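Local coordinates for serine acetyltransferase (Entamoeba histolytica, PDB 3P1B), which probably catalyses the O-acetylation of L-serine by acetyl-CoA, a step leading to cysteine, at residues H11-M16 with K96-K101; V134-I139 with R153-S158. All coordinates share one frame; numbering follows the deposited sequence.

Contact 1: residues H11-M16 with K96-K101. With SO4 (sulfate ion), chain C.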
# COMPACT_ATOMS: atom_id res chain seq x y z
N HIS A 11 -5.54 11.85 32.82
CA HIS A 11 -4.68 11.91 33.98
C HIS A 11 -3.92 10.61 34.20
O HIS A 11 -2.73 10.66 34.49
CB HIS A 11 -5.45 12.36 35.23
CG HIS A 11 -4.69 12.15 36.49
ND1 HIS A 11 -3.74 13.04 36.94
CD2 HIS A 11 -4.69 11.11 37.37
CE1 HIS A 11 -3.22 12.59 38.07
NE2 HIS A 11 -3.77 11.41 38.34
N GLN A 12 -4.58 9.46 34.04
CA GLN A 12 -3.88 8.18 34.23
C GLN A 12 -2.79 8.03 33.15
O GLN A 12 -1.68 7.51 33.42
CB GLN A 12 -4.82 6.95 34.14
CG GLN A 12 -4.10 5.65 34.60
CD GLN A 12 -5.03 4.45 34.81
OE1 GLN A 12 -6.25 4.60 34.77
NE2 GLN A 12 -4.45 3.23 35.01
N LEU A 13 -3.14 8.44 31.93
CA LEU A 13 -2.22 8.27 30.82
C LEU A 13 -1.06 9.26 30.88
O LEU A 13 0.05 8.88 30.54
CB LEU A 13 -2.92 8.30 29.48
CG LEU A 13 -3.88 7.22 29.05
CD1 LEU A 13 -4.70 7.73 27.82
CD2 LEU A 13 -3.17 5.88 28.88
N TYR A 14 -1.34 10.48 31.34
CA TYR A 14 -0.29 11.47 31.59
C TYR A 14 0.71 10.99 32.66
O TYR A 14 1.93 11.18 32.50
CB TYR A 14 -0.90 12.83 31.97
CG TYR A 14 0.17 13.85 32.28
CD1 TYR A 14 1.11 14.20 31.30
CD2 TYR A 14 0.28 14.43 33.55
CE1 TYR A 14 2.13 15.14 31.58
CE2 TYR A 14 1.27 15.37 33.84
CZ TYR A 14 2.20 15.72 32.85
OH TYR A 14 3.20 16.62 33.11
N GLU A 15 0.22 10.34 33.72
CA GLU A 15 1.12 9.81 34.76
C GLU A 15 1.94 8.60 34.30
O GLU A 15 3.13 8.49 34.65
CB GLU A 15 0.41 9.51 36.08
CG GLU A 15 -0.34 10.72 36.72
CD GLU A 15 0.53 11.94 37.08
OE1 GLU A 15 1.71 11.80 37.49
OE2 GLU A 15 0.00 13.07 36.93
N MET A 16 1.31 7.68 33.56
CA MET A 16 2.01 6.50 33.04
C MET A 16 3.21 6.91 32.16
O MET A 16 4.33 6.33 32.27
CB MET A 16 1.05 5.60 32.24
CG MET A 16 -0.07 5.02 33.09
SD MET A 16 -1.40 4.31 32.11
CE MET A 16 -0.67 2.80 31.61
N LYS A 96 -10.43 1.05 28.51
CA LYS A 96 -9.35 0.18 28.12
C LYS A 96 -8.03 0.89 27.77
O LYS A 96 -7.04 0.24 27.49
CB LYS A 96 -9.80 -0.76 26.97
CG LYS A 96 -10.67 -1.94 27.43
CD LYS A 96 -9.83 -2.95 28.25
CE LYS A 96 -10.63 -4.18 28.67
NZ LYS A 96 -11.64 -3.72 29.68
N LEU A 97 -7.98 2.20 27.69
CA LEU A 97 -6.78 2.80 27.13
C LEU A 97 -5.51 2.59 27.96
O LEU A 97 -4.45 2.56 27.39
CB LEU A 97 -6.99 4.30 26.92
CG LEU A 97 -7.93 4.76 25.76
CD1 LEU A 97 -8.04 6.24 25.84
CD2 LEU A 97 -7.43 4.40 24.39
N PRO A 98 -5.60 2.64 29.33
CA PRO A 98 -4.39 2.45 30.13
C PRO A 98 -3.80 1.07 29.83
O PRO A 98 -2.58 0.91 29.63
CB PRO A 98 -4.90 2.59 31.58
CG PRO A 98 -6.02 3.60 31.47
CD PRO A 98 -6.69 3.26 30.11
N SER A 99 -4.67 0.08 29.77
CA SER A 99 -4.30 -1.35 29.51
C SER A 99 -3.57 -1.56 28.13
O SER A 99 -2.58 -2.38 27.96
CB SER A 99 -5.62 -2.10 29.51
OG SER A 99 -5.43 -3.47 29.25
N ILE A 100 -4.14 -0.88 27.13
CA ILE A 100 -3.64 -0.92 25.76
C ILE A 100 -2.31 -0.19 25.70
O ILE A 100 -1.36 -0.58 25.05
CB ILE A 100 -4.65 -0.26 24.76
CG1 ILE A 100 -5.92 -1.12 24.58
CG2 ILE A 100 -3.96 -0.09 23.41
CD1 ILE A 100 -7.10 -0.28 23.90
N LYS A 101 -2.19 0.90 26.45
CA LYS A 101 -0.89 1.51 26.54
C LYS A 101 0.17 0.54 27.04
O LYS A 101 1.24 0.47 26.45
CB LYS A 101 -0.94 2.74 27.42
CG LYS A 101 0.42 3.17 27.89
CD LYS A 101 1.15 3.96 26.76
CE LYS A 101 2.61 4.34 27.22
NZ LYS A 101 2.55 5.44 28.26
S SO4 C . -1.25 10.68 41.04
O1 SO4 C . -2.72 10.58 41.04
O2 SO4 C . -0.68 9.38 40.65
O3 SO4 C . -0.85 11.75 40.11
O4 SO4 C . -0.77 11.08 42.36
O HOH W 1 0.76 7.76 27.98

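Contact 2: residues V134-I139 with R153-S158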
# COMPACT_ATOMS: atom_id res chain seq x y z
N VAL A 134 -0.94 -1.60 14.85
CA VAL A 134 -1.31 -2.27 16.12
C VAL A 134 -1.86 -1.22 17.03
O VAL A 134 -2.89 -1.38 17.74
CB VAL A 134 -0.08 -2.96 16.76
CG1 VAL A 134 -0.38 -3.46 18.13
CG2 VAL A 134 0.28 -4.23 15.96
N ILE A 135 -1.29 -0.05 16.92
CA ILE A 135 -1.88 0.97 17.73
C ILE A 135 -3.41 1.04 17.45
O ILE A 135 -4.25 1.03 18.36
CB ILE A 135 -1.24 2.32 17.45
CG1 ILE A 135 0.13 2.53 18.14
CG2 ILE A 135 -2.10 3.37 18.03
CD1 ILE A 135 0.86 3.79 17.59
N VAL A 136 -3.78 1.09 16.16
CA VAL A 136 -5.14 1.46 15.78
C VAL A 136 -5.99 0.24 16.00
O VAL A 136 -7.06 0.37 16.51
CB VAL A 136 -5.27 2.08 14.34
CG1 VAL A 136 -6.80 2.39 13.96
CG2 VAL A 136 -4.41 3.33 14.14
N TYR A 137 -5.47 -0.94 15.66
CA TYR A 137 -6.07 -2.21 15.92
C TYR A 137 -6.51 -2.42 17.38
O TYR A 137 -7.61 -2.95 17.59
CB TYR A 137 -5.10 -3.33 15.58
CG TYR A 137 -5.51 -4.60 16.31
CD1 TYR A 137 -6.71 -5.28 15.94
CD2 TYR A 137 -4.80 -5.03 17.44
CE1 TYR A 137 -7.14 -6.42 16.68
CE2 TYR A 137 -5.26 -6.15 18.23
CZ TYR A 137 -6.39 -6.82 17.82
OH TYR A 137 -6.79 -7.90 18.56
N ARG A 138 -5.63 -2.12 18.34
CA ARG A 138 -5.99 -2.36 19.73
C ARG A 138 -7.23 -1.53 20.14
O ARG A 138 -8.11 -2.08 20.88
CB ARG A 138 -4.75 -2.23 20.64
CG ARG A 138 -3.72 -3.25 20.34
CD ARG A 138 -2.81 -3.46 21.57
NE ARG A 138 -1.74 -4.35 21.22
CZ ARG A 138 -1.85 -5.65 21.16
NH1 ARG A 138 -3.03 -6.26 21.41
NH2 ARG A 138 -0.77 -6.34 20.84
N ILE A 139 -7.35 -0.30 19.61
CA ILE A 139 -8.54 0.55 19.76
C ILE A 139 -9.78 0.01 18.98
O ILE A 139 -10.82 -0.22 19.58
CB ILE A 139 -8.23 2.07 19.55
CG1 ILE A 139 -7.29 2.57 20.66
CG2 ILE A 139 -9.49 2.94 19.36
CD1 ILE A 139 -7.86 2.31 22.03
N ARG A 153 -14.39 -1.48 11.28
CA ARG A 153 -13.80 -1.96 10.02
C ARG A 153 -13.23 -0.79 9.21
O ARG A 153 -12.20 -0.96 8.58
CB ARG A 153 -14.84 -2.70 9.20
CG ARG A 153 -14.27 -3.22 7.90
CD ARG A 153 -13.39 -4.50 8.11
NE ARG A 153 -12.71 -4.80 6.85
CZ ARG A 153 -13.21 -5.64 5.96
NH1 ARG A 153 -14.36 -6.24 6.24
NH2 ARG A 153 -12.58 -5.87 4.81
N GLU A 154 -13.84 0.40 9.28
CA GLU A 154 -13.43 1.57 8.49
C GLU A 154 -12.12 2.18 9.03
O GLU A 154 -11.24 2.56 8.23
CB GLU A 154 -14.51 2.68 8.49
CG GLU A 154 -14.18 4.02 7.78
CD GLU A 154 -15.40 4.97 7.70
OE1 GLU A 154 -15.62 5.78 8.62
OE2 GLU A 154 -16.14 4.93 6.72
N MET A 155 -11.99 2.21 10.36
CA MET A 155 -10.65 2.46 10.98
C MET A 155 -9.50 1.63 10.42
O MET A 155 -8.46 2.20 10.07
CB MET A 155 -10.65 2.23 12.52
CG MET A 155 -11.68 3.04 13.24
SD MET A 155 -11.51 3.02 15.07
CE MET A 155 -9.78 2.97 15.14
N MET A 156 -9.66 0.31 10.38
CA MET A 156 -8.65 -0.62 9.94
C MET A 156 -8.45 -0.49 8.42
O MET A 156 -7.38 -0.79 7.91
CB MET A 156 -9.03 -2.05 10.36
CG MET A 156 -9.13 -2.18 11.92
SD MET A 156 -7.74 -1.42 12.78
CE MET A 156 -6.52 -2.55 12.11
N GLU A 157 -9.49 -0.05 7.71
CA GLU A 157 -9.31 0.29 6.30
C GLU A 157 -8.41 1.55 6.11
O GLU A 157 -7.70 1.69 5.09
CB GLU A 157 -10.66 0.35 5.54
CG GLU A 157 -11.32 -1.00 5.32
CD GLU A 157 -10.43 -2.03 4.62
OE1 GLU A 157 -9.49 -1.66 3.89
OE2 GLU A 157 -10.70 -3.24 4.79
N SER A 158 -8.38 2.45 7.08
CA SER A 158 -7.37 3.51 7.10
C SER A 158 -5.96 2.86 7.26
O SER A 158 -5.06 3.12 6.46
CB SER A 158 -7.68 4.56 8.14
OG SER A 158 -8.69 5.43 7.68

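Contact 1: residues H11-M16 with K96-K101
Pro98 is the bump of this contact, and Gln12, Leu13 and Met16 form the hollow that receives it. The two helices run nearly parallel, their axes 9.9 Å apart and inclined by 20°. The terminal amide of Gln12 lies across the CB-CG edge of the proline ring, with OE1 3.5 Å from Pro98 CG and NE2 on the CB side. Gln12 reaches this far because CG stands anti to the backbone N (chi1 -169°) and the chain stays extended beyond it. Beside Gln12, Met16 crosses the proline at about a right angle, SD 3.9 Å from Pro98 CB. A bend at its last torsion brings CE to 3.3 Å from Pro98 O and alongside Lys101 CG. Leu13 CD2 packs on Pro98 CA at 3.8 Å, at the backbone end of the proline, and near Lys101 CB, while CD1 meets Leu97 CD1. A water links the segments, donating to Leu13 O and accepting from Lys101 NZ, an ammonium also salt-bridged to Asp20. Away from the interface, His11 NE2 donates to O1 of a sulfate, probably from the crystallisation liquor, at 3.0 Å; Glu15 CG lies over one face of the imidazole, toward the rim, and Glu59 takes the hydrogen bond of ND1. Around this pairing of helices 2-19 and 83-114, Ile45 and Phe46 of helix 37-46 pack on Leu13 and Leu97 respectively, Leu66 of helix 59-80 also touches Leu97, and helix 129-145 lies against Leu97 and Ile100.

Contact 2: residues V134-I139 with R153-S158
Met155 and Met156 reach from helix 153-158 onto the 134-139 helix, which runs antiparallel to it at 179° with the axes 9.6 Å apart. They approach along separate paths. Met155 leaves its backbone toward the partner helix and cuts obliquely across Val136, so that CE presses on the CG1 branch at 3.3 Å, tighter than ordinary carbon contact; the exact methyl position is therefore doubtful. The same methyl touches, more loosely, Ile139 CG2, 4.2 Å off. Met156 is folded instead: bends at chi2 (-47°) and chi3 carry its thioether onto the backbone of Tyr137 across the contact, where SD rests 3.6 Å from Tyr137 CA and CE covers Tyr137 CB at 3.8 Å. The side chains of Met156 and Val136 run past each other in opposite directions. Tyr137 touches Met156 through CA and CB, and its OH hydrogen-bonds to Ala171 O and Ile173 N. Within the 153-158 helix, Arg153 grips Glu157 side-on, with NE and NH2 both donating to OE2; NH2 lies 3.2 Å from that oxygen, which is tilted from the guanidinium plane. Glu154, on a different side of the helix, makes a salt bridge with Arg126 of the second subunit. The chemistry is thus divided: the side-chain contacts between the helices are apolar, so they should depend on dispersion and fit, while charges face the neighbouring subunit and the Tyr137 hydroxyl ties the helix to the start of the hexapeptide coils.

Overall arrangement
The two contacts follow one another along the chain, contact 1 closing before contact 2 opens, with centres about 19 Å apart. Helix 83-114 bridges them: it carries 96-101 against helix 2-19, and its Leu97 and Ile100 also pack on Ile139 of helix 129-145, Ile100 CG2 lying 3.6 Å from Arg138 CB. Packing is thus continuous from the N-terminal helix to the pair 129-145 and 151-163. Contact 1 lies farther from the chain centre (about 16 Å, centre to centre) than contact 2 (about 7 Å), which stands beside the parallel strands of the hexapeptide-repeat domain, consistent with a left-handed beta-helix, and reaches a second subunit of the three-chain assembly.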